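Local coordinates for alpha-L-rhamnosidase (Klebsiella oxytoca, PDB 4XHC), which hydrolyses terminal alpha-L-rhamnosyl residues from glycosides as a two-domain member of glycoside hydrolase family 78, at residues Ala120-Phe128 and Gln152-Val160; Val348-Ile359 and Asn366-Leu375. All coordinates share one frame; numbering follows the deposited sequence.

Interaction 1: Ala120-Phe128 and Gln152-Val160; sequences APAHLQLTF and QQQDLWLDV
H123 and W157, a non-hydrogen-bonded pair of neighbouring antiparallel strands, lay their rings over one another in an offset stack. The imidazole and the five-membered ring of the indole have centroids 4.3 Å apart and planes 14° from parallel. Different first torsions let the rings meet: H123 CG stands anti to its backbone N (chi1 174°), W157 CG anti to the carbonyl carbon (chi1 -73°). The histidine also reaches across to D155 of the neighbouring strand: H123 NE2 donates to D155 OD2 at 3.1 Å, nearly in the ring plane and through the anti lone pair. Q125 NE2 donates to D155 OD1 at 2.7 Å, on the syn side but tilted from the carboxylate plane, in a bent bond, with amide and carboxylate planes almost perpendicular. On the face that bears L124, L126, L156 and L158, leucine methyls pack: L126 CD1 meets L156 CD1 at 4.0 Å, and L124 CD1 meets L158 CD1 at 4.1 Å. Backbone bonds such as L124 N to L156 O (2.9 Å) fix this register. Strand 153-158 is outermost, within the chain, in the six-stranded antiparallel N-terminal sheet, and D159, just past its end, forms a salt bridge with R169 of the second subunit. With H123 on OD2 and Q125 on OD1, rotation of the D155 carboxylate is probably restrained, and its charge would tend to stabilise a protonated H123.

Interaction 2: Val348-Ile359 and Asn366-Leu375; sequences VVRDSDDWWVFI and NKQAAAQGVL. With RAM (alpha-L-rhamnopyranose), chain C.
Q368 and Q372, one turn apart on the helix, grip the backbone of V349 with their side-chain amides. Q368, extended with CG anti to its N (chi1 169°), sends NE2 to V349 O at 2.8 Å, the donor lying nearly on the C=O axis. Q372 bends at chi2 and presents OE1 to V349 N at 2.9 Å, while its NE2 turns to G347 O. V349 is thus held at both its N-H and its C=O.

A lysine and an asparagine make a second set of polar bonds. K367 reaches out at full stretch to place NZ between two successive carbonyls, 3.0 Å from V357 O and 2.9 Å from F358 O, so backbone dipoles take up the ammonium group. N366 ND2 donates to D351 OD2, 2.8 Å away, on the syn side but tilted from the carboxylate plane. N366 OD1 accepts from Q368 N, which comes from above its carbonyl plane and so caps the first turn, and is also hydrogen-bonded to S422 OG. Helix 368-389 and the loop that precedes it belong to the six-hairpin glycosidase domain, the (alpha/alpha)6 barrel that carries the catalytic site in this family.

Apolar contacts join the same segments. A371 CB packs against W356 CH2, I359 CD1 lies 3.9 Å from A370 CB, and V349 CG2 touches L375 CD2. V357 CG1 slides along the aliphatic part of K367 and also sits over the centre of the W356 ring.

Two aromatic side chains of the loop border the bound sugar. F358 offers a ring face to rhamnose C6, with CD1 3.9 Å from it, and W355 meets the same methyl edge-on, CZ2 also at 3.9 Å.

Interaction 1 and interaction 2 show how a two-domain enzyme builds with different means in each part: strand pairing in the N-terminal domain, helix-to-loop clasping in the catalytic one. Their centres lie about 48 Å apart on opposite sides of the chain's centre, and their nearest atoms about 21 Å apart, so they do not touch. Interaction 2 borders the rhamnose pocket directly through W355 and F358. Interaction 1 stays more distant from the sugar. Even so, the Q152 side chain packs on K240 and R243, which flank the pocket residues R241 and D242 in sequence.

Interaction 1: Ala120-Phe128 and Gln152-Val160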
loop_
_atom_site.group_PDB
_atom_site.type_symbol
_atom_site.label_atom_id
_atom_site.label_comp_id
_atom_site.label_asym_id
_atom_site.label_seq_id
_atom_site.Cartn_x
_atom_site.Cartn_y
_atom_site.Cartn_z
ATOM N N ALA A 120 -18.318 -1.530 -0.572
ATOM C CA ALA A 120 -17.084 -1.841 0.150
ATOM C C ALA A 120 -15.874 -1.259 -0.575
ATOM O O ALA A 120 -15.946 -0.983 -1.754
ATOM C CB ALA A 120 -16.933 -3.347 0.307
ATOM N N PRO A 121 -14.749 -1.086 0.124
ATOM C CA PRO A 121 -13.546 -0.662 -0.584
ATOM C C PRO A 121 -13.142 -1.636 -1.686
ATOM O O PRO A 121 -13.450 -2.824 -1.604
ATOM C CB PRO A 121 -12.467 -0.655 0.513
ATOM C CG PRO A 121 -13.215 -0.562 1.792
ATOM C CD PRO A 121 -14.511 -1.278 1.562
ATOM N N ALA A 122 -12.469 -1.133 -2.710
ATOM C CA ALA A 122 -11.911 -1.995 -3.739
ATOM C C ALA A 122 -10.421 -2.210 -3.458
ATOM O O ALA A 122 -9.652 -1.245 -3.405
ATOM C CB ALA A 122 -12.114 -1.371 -5.107
ATOM N N HIS A 123 -10.021 -3.464 -3.272
ATOM C CA HIS A 123 -8.644 -3.787 -2.929
ATOM C C HIS A 123 -7.917 -4.312 -4.164
ATOM O O HIS A 123 -8.260 -5.356 -4.697
ATOM C CB HIS A 123 -8.632 -4.806 -1.782
ATOM C CG HIS A 123 -7.276 -5.335 -1.433
ATOM N ND1 HIS A 123 -7.101 -6.507 -0.727
ATOM C CD2 HIS A 123 -6.035 -4.863 -1.690
ATOM C CE1 HIS A 123 -5.810 -6.734 -0.565
ATOM N NE2 HIS A 123 -5.140 -5.750 -1.138
ATOM N N LEU A 124 -6.912 -3.568 -4.616
ATOM C CA LEU A 124 -6.131 -3.939 -5.784
ATOM C C LEU A 124 -4.708 -4.234 -5.389
ATOM O O LEU A 124 -4.241 -3.774 -4.360
ATOM C CB LEU A 124 -6.077 -2.790 -6.787
ATOM C CG LEU A 124 -7.384 -2.248 -7.330
ATOM C CD1 LEU A 124 -7.102 -0.985 -8.122
ATOM C CD2 LEU A 124 -8.079 -3.286 -8.193
ATOM N N GLN A 125 -4.023 -4.973 -6.252
ATOM C CA GLN A 125 -2.597 -5.210 -6.133
ATOM C C GLN A 125 -1.944 -4.986 -7.483
ATOM O O GLN A 125 -2.362 -5.586 -8.476
ATOM C CB GLN A 125 -2.348 -6.647 -5.691
ATOM C CG GLN A 125 -0.937 -7.165 -5.943
ATOM C CD GLN A 125 -0.433 -7.983 -4.803
ATOM O OE1 GLN A 125 -0.273 -9.206 -4.905
ATOM N NE2 GLN A 125 -0.196 -7.315 -3.689
ATOM N N LEU A 126 -0.911 -4.141 -7.504
ATOM C CA LEU A 126 -0.166 -3.837 -8.719
ATOM C C LEU A 126 1.244 -4.387 -8.637
ATOM O O LEU A 126 1.872 -4.337 -7.585
ATOM C CB LEU A 126 -0.098 -2.330 -8.930
ATOM C CG LEU A 126 -1.411 -1.552 -8.869
ATOM C CD1 LEU A 126 -1.152 -0.115 -9.258
ATOM C CD2 LEU A 126 -2.463 -2.151 -9.786
ATOM N N THR A 127 1.738 -4.923 -9.749
ATOM C CA THR A 127 3.105 -5.452 -9.828
ATOM C C THR A 127 3.754 -4.962 -11.113
ATOM O O THR A 127 3.141 -5.009 -12.180
ATOM C CB THR A 127 3.102 -6.982 -9.782
ATOM O OG1 THR A 127 2.256 -7.412 -8.724
ATOM C CG2 THR A 127 4.478 -7.524 -9.528
ATOM N N PHE A 128 4.984 -4.476 -11.000
ATOM C CA PHE A 128 5.679 -3.843 -12.111
ATOM C C PHE A 128 6.923 -4.628 -12.481
ATOM O O PHE A 128 7.692 -5.024 -11.600
ATOM C CB PHE A 128 6.133 -2.455 -11.699
ATOM C CG PHE A 128 5.025 -1.536 -11.288
ATOM C CD1 PHE A 128 4.533 -1.561 -9.988
ATOM C CD2 PHE A 128 4.508 -0.607 -12.183
ATOM C CE1 PHE A 128 3.529 -0.687 -9.596
ATOM C CE2 PHE A 128 3.498 0.255 -11.799
ATOM C CZ PHE A 128 3.011 0.221 -10.502
ATOM N N GLN A 152 9.157 -4.132 -7.170
ATOM C CA GLN A 152 8.146 -3.082 -7.359
ATOM C C GLN A 152 6.704 -3.593 -7.340
ATOM O O GLN A 152 6.301 -4.422 -8.153
ATOM C CB GLN A 152 8.421 -2.343 -8.668
ATOM C CG GLN A 152 9.834 -1.773 -8.768
ATOM C CD GLN A 152 10.059 -1.048 -10.074
ATOM O OE1 GLN A 152 10.186 0.172 -10.106
ATOM N NE2 GLN A 152 10.102 -1.799 -11.167
ATOM N N GLN A 153 5.918 -3.034 -6.429
ATOM C CA GLN A 153 4.704 -3.663 -5.962
ATOM C C GLN A 153 3.924 -2.655 -5.127
ATOM O O GLN A 153 4.527 -1.860 -4.415
ATOM C CB GLN A 153 5.133 -4.825 -5.090
ATOM C CG GLN A 153 4.035 -5.773 -4.687
ATOM C CD GLN A 153 4.567 -6.888 -3.821
ATOM O OE1 GLN A 153 5.478 -6.685 -3.013
ATOM N NE2 GLN A 153 4.021 -8.078 -3.999
ATOM N N GLN A 154 2.597 -2.674 -5.191
ATOM C CA GLN A 154 1.797 -1.711 -4.433
ATOM C C GLN A 154 0.368 -2.183 -4.255
ATOM O O GLN A 154 -0.299 -2.485 -5.232
ATOM C CB GLN A 154 1.794 -0.352 -5.150
ATOM C CG GLN A 154 1.071 0.784 -4.421
ATOM C CD GLN A 154 1.710 1.136 -3.087
ATOM O OE1 GLN A 154 2.741 1.810 -3.033
ATOM N NE2 GLN A 154 1.103 0.675 -2.002
ATOM N N ASP A 155 -0.103 -2.216 -3.007
ATOM C CA ASP A 155 -1.513 -2.497 -2.719
ATOM C C ASP A 155 -2.276 -1.195 -2.535
ATOM O O ASP A 155 -1.745 -0.228 -2.019
ATOM C CB ASP A 155 -1.709 -3.436 -1.506
ATOM C CG ASP A 155 -1.290 -4.887 -1.810
ATOM O OD1 ASP A 155 -0.132 -5.050 -2.274
ATOM O OD2 ASP A 155 -2.101 -5.844 -1.605
ATOM N N LEU A 156 -3.524 -1.185 -2.983
ATOM C CA LEU A 156 -4.392 -0.017 -2.899
ATOM C C LEU A 156 -5.751 -0.398 -2.371
ATOM O O LEU A 156 -6.296 -1.430 -2.746
ATOM C CB LEU A 156 -4.607 0.580 -4.285
ATOM C CG LEU A 156 -3.374 1.168 -4.948
ATOM C CD1 LEU A 156 -3.620 1.383 -6.434
ATOM C CD2 LEU A 156 -3.006 2.473 -4.248
ATOM N N TRP A 157 -6.300 0.451 -1.508
ATOM C CA TRP A 157 -7.681 0.328 -1.070
ATOM C C TRP A 157 -8.422 1.599 -1.464
ATOM O O TRP A 157 -8.189 2.655 -0.895
ATOM C CB TRP A 157 -7.762 0.112 0.450
ATOM C CG TRP A 157 -7.343 -1.271 0.900
ATOM C CD1 TRP A 157 -8.161 -2.340 1.175
ATOM C CD2 TRP A 157 -6.008 -1.728 1.106
ATOM N NE1 TRP A 157 -7.409 -3.428 1.540
ATOM C CE2 TRP A 157 -6.084 -3.080 1.500
ATOM C CE3 TRP A 157 -4.750 -1.122 0.995
ATOM C CZ2 TRP A 157 -4.959 -3.835 1.784
ATOM C CZ3 TRP A 157 -3.631 -1.872 1.278
ATOM C CH2 TRP A 157 -3.742 -3.218 1.674
ATOM N N LEU A 158 -9.322 1.489 -2.430
ATOM C CA LEU A 158 -10.128 2.623 -2.862
ATOM C C LEU A 158 -11.450 2.635 -2.098
ATOM O O LEU A 158 -12.311 1.794 -2.349
ATOM C CB LEU A 158 -10.399 2.523 -4.358
ATOM C CG LEU A 158 -9.154 2.226 -5.187
ATOM C CD1 LEU A 158 -9.491 2.045 -6.657
ATOM C CD2 LEU A 158 -8.149 3.342 -4.994
ATOM N N ASP A 159 -11.607 3.582 -1.171
ATOM C CA ASP A 159 -12.864 3.737 -0.423
ATOM C C ASP A 159 -14.004 4.308 -1.282
ATOM O O ASP A 159 -15.170 4.049 -1.017
ATOM C CB ASP A 159 -12.671 4.638 0.815
ATOM C CG ASP A 159 -11.760 4.015 1.888
ATOM O OD1 ASP A 159 -12.014 2.861 2.299
ATOM O OD2 ASP A 159 -10.799 4.695 2.339
ATOM N N VAL A 160 -13.670 5.079 -2.310
ATOM C CA VAL A 160 -14.662 5.850 -3.056
ATOM C C VAL A 160 -14.463 5.720 -4.561
ATOM O O VAL A 160 -13.351 5.874 -5.055
ATOM C CB VAL A 160 -14.585 7.350 -2.697
ATOM C CG1 VAL A 160 -15.645 8.139 -3.459
ATOM C CG2 VAL A 160 -14.739 7.555 -1.195
HETATM O O HOH W 1 10.166 -5.129 -9.973
#

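Interaction 2: Val348-Ile359 and Asn366-Leu375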
loop_
_atom_site.group_PDB
_atom_site.type_symbol
_atom_site.label_atom_id
_atom_site.label_comp_id
_atom_site.label_asym_id
_atom_site.label_seq_id
_atom_site.Cartn_x
_atom_site.Cartn_y
_atom_site.Cartn_z
ATOM N N VAL A 348 54.222 -3.687 -6.651
ATOM C CA VAL A 348 53.017 -4.451 -6.984
ATOM C C VAL A 348 51.947 -4.236 -5.926
ATOM O O VAL A 348 52.235 -4.242 -4.735
ATOM C CB VAL A 348 53.304 -5.955 -7.039
ATOM C CG1 VAL A 348 52.074 -6.703 -7.510
ATOM C CG2 VAL A 348 54.496 -6.248 -7.941
ATOM N N VAL A 349 50.716 -4.045 -6.366
ATOM C CA VAL A 349 49.568 -3.818 -5.466
ATOM C C VAL A 349 49.276 -5.036 -4.590
ATOM O O VAL A 349 49.167 -6.140 -5.105
ATOM C CB VAL A 349 48.313 -3.491 -6.296
ATOM C CG1 VAL A 349 47.059 -3.599 -5.466
ATOM C CG2 VAL A 349 48.416 -2.097 -6.880
ATOM N N ARG A 350 49.143 -4.828 -3.278
ATOM C CA ARG A 350 48.837 -5.918 -2.344
ATOM C C ARG A 350 47.455 -6.487 -2.586
ATOM O O ARG A 350 46.516 -5.750 -2.854
ATOM C CB ARG A 350 48.878 -5.438 -0.893
ATOM C CG ARG A 350 50.264 -5.252 -0.331
ATOM C CD ARG A 350 50.219 -4.861 1.140
ATOM N NE ARG A 350 51.349 -3.986 1.477
ATOM C CZ ARG A 350 51.323 -2.648 1.473
ATOM N NH1 ARG A 350 50.215 -1.972 1.165
ATOM N NH2 ARG A 350 52.426 -1.978 1.787
ATOM N N ASP A 351 47.329 -7.798 -2.434
ATOM C CA ASP A 351 46.060 -8.486 -2.610
ATOM C C ASP A 351 45.403 -8.717 -1.245
ATOM O O ASP A 351 46.087 -8.795 -0.240
ATOM C CB ASP A 351 46.316 -9.816 -3.335
ATOM C CG ASP A 351 45.044 -10.517 -3.768
ATOM O OD1 ASP A 351 44.036 -9.842 -4.093
ATOM O OD2 ASP A 351 45.074 -11.762 -3.807
ATOM N N SER A 352 44.078 -8.807 -1.208
ATOM C CA SER A 352 43.364 -9.227 0.014
ATOM C C SER A 352 41.971 -9.735 -0.335
ATOM O O SER A 352 41.489 -9.513 -1.450
ATOM C CB SER A 352 43.281 -8.099 1.045
ATOM O OG SER A 352 42.547 -6.997 0.536
ATOM N N ASP A 353 41.343 -10.424 0.618
ATOM C CA ASP A 353 40.093 -11.145 0.372
ATOM C C ASP A 353 38.821 -10.293 0.545
ATOM O O ASP A 353 37.749 -10.684 0.094
ATOM C CB ASP A 353 40.019 -12.381 1.280
ATOM C CG ASP A 353 41.158 -13.379 1.031
ATOM O OD1 ASP A 353 41.697 -13.421 -0.106
ATOM O OD2 ASP A 353 41.496 -14.143 1.978
ATOM N N ASP A 354 38.935 -9.134 1.185
ATOM C CA ASP A 354 37.797 -8.215 1.311
ATOM C C ASP A 354 37.429 -7.596 -0.060
ATOM O O ASP A 354 38.118 -7.834 -1.049
ATOM C CB ASP A 354 38.074 -7.135 2.371
ATOM C CG ASP A 354 39.344 -6.341 2.096
ATOM O OD1 ASP A 354 40.448 -6.933 2.126
ATOM O OD2 ASP A 354 39.241 -5.123 1.840
ATOM N N TRP A 355 36.335 -6.834 -0.115
ATOM C CA TRP A 355 35.828 -6.244 -1.369
ATOM C C TRP A 355 36.419 -4.842 -1.544
ATOM O O TRP A 355 35.730 -3.827 -1.449
ATOM C CB TRP A 355 34.294 -6.221 -1.342
ATOM C CG TRP A 355 33.614 -5.955 -2.673
ATOM C CD1 TRP A 355 33.795 -6.632 -3.846
ATOM C CD2 TRP A 355 32.618 -4.963 -2.938
ATOM N NE1 TRP A 355 32.992 -6.103 -4.833
ATOM C CE2 TRP A 355 32.260 -5.077 -4.300
ATOM C CE3 TRP A 355 32.001 -3.977 -2.157
ATOM C CZ2 TRP A 355 31.318 -4.245 -4.893
ATOM C CZ3 TRP A 355 31.070 -3.152 -2.744
ATOM C CH2 TRP A 355 30.733 -3.291 -4.100
ATOM N N TRP A 356 37.722 -4.817 -1.807
ATOM C CA TRP A 356 38.515 -3.590 -1.813
ATOM C C TRP A 356 38.583 -2.917 -3.179
ATOM O O TRP A 356 38.914 -1.740 -3.272
ATOM C CB TRP A 356 39.930 -3.870 -1.297
ATOM C CG TRP A 356 40.747 -4.852 -2.112
ATOM C CD1 TRP A 356 40.728 -6.207 -2.017
ATOM C CD2 TRP A 356 41.721 -4.533 -3.112
ATOM N NE1 TRP A 356 41.612 -6.760 -2.912
ATOM C CE2 TRP A 356 42.241 -5.754 -3.593
ATOM C CE3 TRP A 356 42.209 -3.330 -3.645
ATOM C CZ2 TRP A 356 43.223 -5.808 -4.586
ATOM C CZ3 TRP A 356 43.178 -3.381 -4.637
ATOM C CH2 TRP A 356 43.677 -4.615 -5.097
ATOM N N VAL A 357 38.271 -3.674 -4.224
ATOM C CA VAL A 357 38.236 -3.185 -5.595
ATOM C C VAL A 357 37.111 -3.939 -6.332
ATOM O O VAL A 357 36.815 -5.089 -6.004
ATOM C CB VAL A 357 39.596 -3.400 -6.277
ATOM C CG1 VAL A 357 39.969 -4.871 -6.322
ATOM C CG2 VAL A 357 39.616 -2.796 -7.675
ATOM N N PHE A 358 36.465 -3.304 -7.309
ATOM C CA PHE A 358 35.322 -3.949 -7.964
ATOM C C PHE A 358 35.662 -4.815 -9.186
ATOM O O PHE A 358 35.545 -6.031 -9.127
ATOM C CB PHE A 358 34.229 -2.947 -8.340
ATOM C CG PHE A 358 33.129 -3.577 -9.134
ATOM C CD1 PHE A 358 32.370 -4.597 -8.581
ATOM C CD2 PHE A 358 32.894 -3.207 -10.447
ATOM C CE1 PHE A 358 31.374 -5.211 -9.310
ATOM C CE2 PHE A 358 31.894 -3.827 -11.187
ATOM C CZ PHE A 358 31.133 -4.828 -10.616
ATOM N N ILE A 359 36.032 -4.177 -10.294
ATOM C CA ILE A 359 36.406 -4.865 -11.547
ATOM C C ILE A 359 35.262 -5.549 -12.303
ATOM O O ILE A 359 35.046 -5.236 -13.471
ATOM C CB ILE A 359 37.531 -5.891 -11.341
ATOM C CG1 ILE A 359 38.699 -5.276 -10.547
ATOM C CG2 ILE A 359 38.006 -6.434 -12.680
ATOM C CD1 ILE A 359 39.366 -4.080 -11.191
ATOM N N ASN A 366 40.190 -13.299 -8.645
ATOM C CA ASN A 366 41.282 -12.641 -7.952
ATOM C C ASN A 366 41.612 -11.331 -8.634
ATOM O O ASN A 366 41.900 -11.299 -9.832
ATOM C CB ASN A 366 42.542 -13.492 -7.902
ATOM C CG ASN A 366 43.649 -12.805 -7.122
ATOM O OD1 ASN A 366 44.368 -11.950 -7.651
ATOM N ND2 ASN A 366 43.750 -13.131 -5.839
ATOM N N LYS A 367 41.626 -10.256 -7.859
ATOM C CA LYS A 367 41.602 -8.913 -8.437
ATOM C C LYS A 367 42.936 -8.175 -8.513
ATOM O O LYS A 367 42.993 -7.069 -9.027
ATOM C CB LYS A 367 40.563 -8.089 -7.680
ATOM C CG LYS A 367 39.163 -8.469 -8.118
ATOM C CD LYS A 367 38.135 -8.208 -7.052
ATOM C CE LYS A 367 36.764 -8.566 -7.568
ATOM N NZ LYS A 367 35.746 -7.796 -6.816
ATOM N N GLN A 368 44.011 -8.795 -8.053
ATOM C CA GLN A 368 45.301 -8.106 -7.953
ATOM C C GLN A 368 45.825 -7.550 -9.271
ATOM O O GLN A 368 46.186 -6.392 -9.350
ATOM C CB GLN A 368 46.339 -9.042 -7.360
ATOM C CG GLN A 368 47.749 -8.517 -7.455
ATOM C CD GLN A 368 48.739 -9.420 -6.751
ATOM O OE1 GLN A 368 48.923 -10.588 -7.119
ATOM N NE2 GLN A 368 49.407 -8.874 -5.750
ATOM N N ALA A 369 45.884 -8.381 -10.301
ATOM C CA ALA A 369 46.450 -7.964 -11.595
ATOM C C ALA A 369 45.610 -6.878 -12.267
ATOM O O ALA A 369 46.148 -5.922 -12.805
ATOM C CB ALA A 369 46.605 -9.160 -12.523
ATOM N N ALA A 370 44.289 -7.041 -12.248
ATOM C CA ALA A 370 43.388 -6.042 -12.812
ATOM C C ALA A 370 43.539 -4.711 -12.095
ATOM O O ALA A 370 43.568 -3.674 -12.735
ATOM C CB ALA A 370 41.944 -6.520 -12.743
ATOM N N ALA A 371 43.637 -4.746 -10.768
ATOM C CA ALA A 371 43.860 -3.539 -9.975
ATOM C C ALA A 371 45.193 -2.854 -10.318
ATOM O O ALA A 371 45.264 -1.631 -10.398
ATOM C CB ALA A 371 43.813 -3.871 -8.495
ATOM N N GLN A 372 46.240 -3.640 -10.527
ATOM C CA GLN A 372 47.519 -3.098 -10.962
ATOM C C GLN A 372 47.339 -2.329 -12.271
ATOM O O GLN A 372 47.892 -1.238 -12.442
ATOM C CB GLN A 372 48.536 -4.228 -11.143
ATOM C CG GLN A 372 49.946 -3.780 -11.529
ATOM C CD GLN A 372 50.786 -3.292 -10.362
ATOM O OE1 GLN A 372 50.411 -3.429 -9.204
ATOM N NE2 GLN A 372 51.963 -2.767 -10.669
ATOM N N GLY A 373 46.576 -2.904 -13.194
ATOM C CA GLY A 373 46.309 -2.274 -14.478
ATOM C C GLY A 373 45.492 -1.002 -14.344
ATOM O O GLY A 373 45.719 -0.029 -15.056
ATOM N N VAL A 374 44.533 -0.993 -13.433
ATOM C CA VAL A 374 43.718 0.199 -13.251
ATOM C C VAL A 374 44.576 1.336 -12.699
ATOM O O VAL A 374 44.435 2.484 -13.109
ATOM C CB VAL A 374 42.496 -0.082 -12.355
ATOM C CG1 VAL A 374 41.807 1.214 -11.945
ATOM C CG2 VAL A 374 41.512 -0.989 -13.087
ATOM N N LEU A 375 45.476 1.007 -11.788
ATOM C CA LEU A 375 46.371 1.996 -11.215
ATOM C C LEU A 375 47.241 2.634 -12.292
ATOM O O LEU A 375 47.365 3.855 -12.359
ATOM C CB LEU A 375 47.252 1.347 -10.140
ATOM C CG LEU A 375 48.291 2.252 -9.481
ATOM C CD1 LEU A 375 47.623 3.481 -8.886
ATOM C CD2 LEU A 375 49.050 1.476 -8.421
HETATM C C1 RAM C . 26.265 -2.718 -8.097
HETATM C C2 RAM C . 25.743 -2.103 -9.380
HETATM C C3 RAM C . 26.545 -0.869 -9.748
HETATM C C4 RAM C . 28.021 -1.140 -9.508
HETATM C C5 RAM C . 28.251 -1.295 -8.014
HETATM C C6 RAM C . 29.373 -2.244 -7.678
HETATM O O1 RAM C . 25.187 -3.104 -7.338
HETATM O O2 RAM C . 25.913 -3.081 -10.393
HETATM O O3 RAM C . 26.335 -0.516 -11.116
HETATM O O4 RAM C . 28.806 -0.064 -9.985
HETATM O O5 RAM C . 27.053 -1.781 -7.371
#